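Local atomic coordinates of acetyl transferase (PDB entry 1S7K), a protein that probably transfers an acetyl group from acetyl-coenzyme A to the N-terminal amino group of ribosomal protein L7/L12, as a GNAT-family acetyltransferase. Residues Ala18-His28 with Thr54-His65. Sequence-based numbering, arbitrary orientation.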
loop_
_atom_site.group_PDB
_atom_site.type_symbol
_atom_site.label_atom_id
_atom_site.label_comp_id
_atom_site.label_asym_id
_atom_site.label_seq_id
_atom_site.Cartn_x
_atom_site.Cartn_y
_atom_site.Cartn_z
ATOM N N ALA A 18 -23.003 -0.438 7.148
ATOM C CA ALA A 18 -21.983 -1.457 6.844
ATOM C C ALA A 18 -22.578 -2.451 5.862
ATOM O O ALA A 18 -23.718 -2.912 6.017
ATOM C CB ALA A 18 -21.552 -2.180 8.086
ATOM N N ALA A 19 -21.831 -2.757 4.808
ATOM C CA ALA A 19 -22.277 -3.730 3.802
ATOM C C ALA A 19 -22.714 -5.039 4.484
ATOM O O ALA A 19 -22.001 -5.604 5.325
ATOM C CB ALA A 19 -21.166 -4.016 2.812
ATOM N N ASP A 20 -23.896 -5.499 4.137
ATOM C CA ASP A 20 -24.407 -6.731 4.722
ATOM C C ASP A 20 -24.850 -7.693 3.656
ATOM O O ASP A 20 -25.162 -7.291 2.544
ATOM C CB ASP A 20 -25.610 -6.440 5.610
ATOM C CG ASP A 20 -26.079 -7.664 6.331
ATOM O OD1 ASP A 20 -25.446 -8.048 7.350
ATOM O OD2 ASP A 20 -27.062 -8.261 5.861
ATOM N N GLU A 21 -24.897 -8.981 4.000
ATOM C CA GLU A 21 -25.339 -9.963 3.031
ATOM C C GLU A 21 -26.704 -9.506 2.474
ATOM O O GLU A 21 -26.979 -9.672 1.281
ATOM C CB GLU A 21 -25.444 -11.350 3.691
ATOM C CG GLU A 21 -24.485 -12.371 3.105
ATOM C CD GLU A 21 -24.878 -12.794 1.690
ATOM O OE1 GLU A 21 -25.416 -11.935 0.950
ATOM O OE2 GLU A 21 -24.645 -13.974 1.314
ATOM N N SER A 22 -27.542 -8.891 3.321
ATOM C CA SER A 22 -28.850 -8.447 2.836
ATOM C C SER A 22 -28.809 -7.421 1.710
ATOM O O SER A 22 -29.800 -7.239 1.005
ATOM C CB SER A 22 -29.687 -7.859 3.969
ATOM O OG SER A 22 -29.152 -6.610 4.410
ATOM N N HIS A 23 -27.680 -6.748 1.527
ATOM C CA HIS A 23 -27.578 -5.711 0.487
ATOM C C HIS A 23 -27.198 -6.253 -0.898
ATOM O O HIS A 23 -27.363 -5.575 -1.914
ATOM C CB HIS A 23 -26.487 -4.658 0.861
ATOM C CG HIS A 23 -26.682 -3.987 2.191
ATOM N ND1 HIS A 23 -25.854 -4.224 3.268
ATOM C CD2 HIS A 23 -27.596 -3.078 2.610
ATOM C CE1 HIS A 23 -26.251 -3.492 4.297
ATOM N NE2 HIS A 23 -27.309 -2.791 3.925
ATOM N N VAL A 24 -26.644 -7.460 -0.924
ATOM C CA VAL A 24 -26.138 -8.024 -2.161
ATOM C C VAL A 24 -27.093 -7.867 -3.316
ATOM O O VAL A 24 -26.715 -7.339 -4.355
ATOM C CB VAL A 24 -25.735 -9.523 -1.984
ATOM C CG1 VAL A 24 -25.314 -10.125 -3.341
ATOM C CG2 VAL A 24 -24.549 -9.632 -0.992
ATOM N N PRO A 25 -28.364 -8.283 -3.134
ATOM C CA PRO A 25 -29.340 -8.168 -4.228
ATOM C C PRO A 25 -29.431 -6.813 -4.875
ATOM O O PRO A 25 -29.442 -6.675 -6.095
ATOM C CB PRO A 25 -30.661 -8.562 -3.569
ATOM C CG PRO A 25 -30.238 -9.515 -2.457
ATOM C CD PRO A 25 -28.972 -8.856 -1.913
ATOM N N ALA A 26 -29.536 -5.788 -4.044
ATOM C CA ALA A 26 -29.675 -4.418 -4.535
ATOM C C ALA A 26 -28.387 -3.785 -5.108
ATOM O O ALA A 26 -28.381 -3.052 -6.116
ATOM C CB ALA A 26 -30.200 -3.578 -3.396
ATOM N N LEU A 27 -27.286 -4.038 -4.429
ATOM C CA LEU A 27 -26.026 -3.471 -4.914
ATOM C C LEU A 27 -25.691 -4.061 -6.273
ATOM O O LEU A 27 -25.280 -3.335 -7.186
ATOM C CB LEU A 27 -24.913 -3.788 -3.936
ATOM C CG LEU A 27 -23.489 -3.390 -4.337
ATOM C CD1 LEU A 27 -23.275 -1.853 -4.485
ATOM C CD2 LEU A 27 -22.624 -3.990 -3.250
ATOM N N HIS A 28 -25.899 -5.376 -6.398
ATOM C CA HIS A 28 -25.604 -6.068 -7.650
ATOM C C HIS A 28 -26.357 -5.356 -8.737
ATOM O O HIS A 28 -25.845 -5.167 -9.815
ATOM C CB HIS A 28 -26.037 -7.543 -7.617
ATOM C CG HIS A 28 -25.570 -8.343 -8.809
ATOM N ND1 HIS A 28 -24.301 -8.214 -9.342
ATOM C CD2 HIS A 28 -26.180 -9.322 -9.528
ATOM C CE1 HIS A 28 -24.152 -9.078 -10.334
ATOM N NE2 HIS A 28 -25.276 -9.765 -10.468
ATOM N N THR A 54 -20.890 -10.779 -7.251
ATOM C CA THR A 54 -21.148 -9.656 -6.329
ATOM C C THR A 54 -21.257 -10.116 -4.895
ATOM O O THR A 54 -20.696 -9.487 -3.995
ATOM C CB THR A 54 -22.439 -8.875 -6.671
ATOM O OG1 THR A 54 -22.258 -8.145 -7.884
ATOM C CG2 THR A 54 -22.789 -7.889 -5.533
ATOM N N ARG A 55 -21.976 -11.226 -4.696
ATOM C CA ARG A 55 -22.157 -11.811 -3.388
ATOM C C ARG A 55 -20.808 -12.198 -2.834
ATOM O O ARG A 55 -20.496 -11.915 -1.705
ATOM C CB ARG A 55 -23.032 -13.066 -3.490
ATOM C CG ARG A 55 -23.475 -13.650 -2.157
ATOM C CD ARG A 55 -24.493 -14.785 -2.421
ATOM N NE ARG A 55 -25.632 -14.369 -3.250
ATOM C CZ ARG A 55 -26.713 -13.732 -2.796
ATOM N NH1 ARG A 55 -26.827 -13.423 -1.504
ATOM N NH2 ARG A 55 -27.686 -13.401 -3.645
ATOM N N LYS A 56 -20.024 -12.884 -3.654
ATOM C CA LYS A 56 -18.714 -13.296 -3.266
ATOM C C LYS A 56 -17.935 -12.033 -2.906
ATOM O O LYS A 56 -17.251 -11.991 -1.884
ATOM C CB LYS A 56 -18.022 -14.019 -4.432
ATOM C CG LYS A 56 -16.546 -14.284 -4.157
ATOM C CD LYS A 56 -15.887 -15.178 -5.202
ATOM C CE LYS A 56 -14.365 -15.298 -4.988
ATOM N NZ LYS A 56 -13.897 -16.340 -3.998
ATOM N N HIS A 57 -18.039 -11.008 -3.755
ATOM C CA HIS A 57 -17.298 -9.769 -3.503
ATOM C C HIS A 57 -17.742 -9.215 -2.156
ATOM O O HIS A 57 -16.924 -8.910 -1.296
ATOM C CB HIS A 57 -17.554 -8.735 -4.614
ATOM C CG HIS A 57 -16.749 -7.467 -4.473
ATOM N ND1 HIS A 57 -15.403 -7.395 -4.771
ATOM C CD2 HIS A 57 -17.098 -6.232 -4.041
ATOM C CE1 HIS A 57 -14.957 -6.175 -4.518
ATOM N NE2 HIS A 57 -15.965 -5.452 -4.071
ATOM N N VAL A 58 -19.056 -9.097 -1.966
ATOM C CA VAL A 58 -19.558 -8.588 -0.719
ATOM C C VAL A 58 -19.212 -9.468 0.492
ATOM O O VAL A 58 -18.732 -8.954 1.507
ATOM C CB VAL A 58 -21.065 -8.339 -0.811
ATOM C CG1 VAL A 58 -21.625 -8.012 0.571
ATOM C CG2 VAL A 58 -21.336 -7.233 -1.853
ATOM N N GLN A 59 -19.449 -10.787 0.395
ATOM C CA GLN A 59 -19.120 -11.646 1.507
ATOM C C GLN A 59 -17.649 -11.477 1.847
ATOM O O GLN A 59 -17.306 -11.383 3.005
ATOM C CB GLN A 59 -19.475 -13.111 1.177
ATOM C CG GLN A 59 -20.999 -13.261 0.914
ATOM C CD GLN A 59 -21.443 -14.589 0.243
ATOM O OE1 GLN A 59 -20.993 -14.952 -0.857
ATOM N NE2 GLN A 59 -22.358 -15.289 0.905
ATOM N N GLY A 60 -16.791 -11.399 0.833
ATOM C CA GLY A 60 -15.362 -11.214 1.075
ATOM C C GLY A 60 -15.080 -9.890 1.767
ATOM O O GLY A 60 -14.278 -9.813 2.721
ATOM N N ASN A 61 -15.790 -8.831 1.365
ATOM C CA ASN A 61 -15.481 -7.542 2.027
ATOM C C ASN A 61 -15.987 -7.462 3.491
ATOM O O ASN A 61 -15.370 -6.804 4.342
ATOM C CB ASN A 61 -16.000 -6.411 1.146
ATOM C CG ASN A 61 -15.096 -6.188 -0.077
ATOM O OD1 ASN A 61 -15.477 -5.561 -1.069
ATOM N ND2 ASN A 61 -13.877 -6.697 0.015
ATOM N N ILE A 62 -17.078 -8.175 3.776
ATOM C CA ILE A 62 -17.692 -8.263 5.112
ATOM C C ILE A 62 -16.676 -8.889 6.065
ATOM O O ILE A 62 -16.503 -8.401 7.177
ATOM C CB ILE A 62 -19.043 -9.094 5.050
ATOM C CG1 ILE A 62 -20.081 -8.312 4.225
ATOM C CG2 ILE A 62 -19.566 -9.382 6.440
ATOM C CD1 ILE A 62 -21.410 -8.961 4.056
ATOM N N LEU A 63 -15.979 -9.944 5.632
ATOM C CA LEU A 63 -14.967 -10.592 6.478
ATOM C C LEU A 63 -13.858 -9.614 6.830
ATOM O O LEU A 63 -13.479 -9.511 7.988
ATOM C CB LEU A 63 -14.360 -11.820 5.787
ATOM C CG LEU A 63 -15.469 -12.816 5.459
ATOM C CD1 LEU A 63 -14.868 -13.987 4.700
ATOM C CD2 LEU A 63 -16.154 -13.282 6.755
ATOM N N LEU A 64 -13.324 -8.878 5.841
ATOM C CA LEU A 64 -12.285 -7.891 6.140
ATOM C C LEU A 64 -12.842 -6.807 7.094
ATOM O O LEU A 64 -12.141 -6.309 7.993
ATOM C CB LEU A 64 -11.813 -7.204 4.831
ATOM C CG LEU A 64 -11.176 -8.157 3.799
ATOM C CD1 LEU A 64 -10.776 -7.434 2.504
ATOM C CD2 LEU A 64 -9.986 -8.854 4.488
ATOM N N HIS A 65 -14.091 -6.440 6.882
ATOM C CA HIS A 65 -14.728 -5.389 7.672
ATOM C C HIS A 65 -14.786 -5.798 9.149
ATOM O O HIS A 65 -14.465 -5.010 10.028
ATOM C CB HIS A 65 -16.111 -5.072 7.058
ATOM C CG HIS A 65 -16.772 -3.838 7.616
ATOM N ND1 HIS A 65 -17.284 -2.840 6.810
ATOM C CD2 HIS A 65 -17.155 -3.526 8.880
ATOM C CE1 HIS A 65 -17.972 -1.985 7.551
ATOM N NE2 HIS A 65 -17.910 -2.380 8.812
#
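Val24 CG1 lies over one face of the Arg55 guanidinium, 3.9 Å above its plane and over its centre, while Glu21 OE2 sits at the edge of the same group, in plane. The other carboxylate oxygen makes the salt bridge, Glu21 OE1 to Arg55 NH1 at 3.2 Å, with the two planes turned 45° apart. The bend at chi3 (-54°) brings the guanidinium over Val24 CG1, which also touches Arg55 CB. Gln59 comes close on the same acid, its NE2 2.7 Å from Glu21 OE2, but the angle is too poor for a hydrogen bond. At the far end His28 ND1 comes within 2.5 Å of Thr54 OG1, a weak bond at best and doubtful at so short a distance.

Beneath these polar groups the two N-terminal helices of the GNAT fold, 24-33 and 55-67, pack on each other beside the central sheet; the N-to-C directions of segments 24-28 and 55-65 are 120° apart. Val24 CG2 meets Val58 CG1 (3.7 Å), and Leu27 CD2 reaches Val58 CG2, the leucine also resting on Met72, Met81 and Val84 of the sheet. Leu27 lies about 10 Å, side chain to side chain, from Leu103, which binds coenzyme A in another structure of this protein; none is bound here.

Where strand 14-18 leads toward the first helix, Ile62 pushes CD1 to 3.5 Å from Glu21 N, a buried amide without a polar partner, and sets CG1 against Ala19 O. At the C-terminal end of segment 54-65, Ala18 CB touches His65 CE1 at 3.6 Å; that imidazole is hydrogen-bonded to Glu6 and to the backbone of Met72.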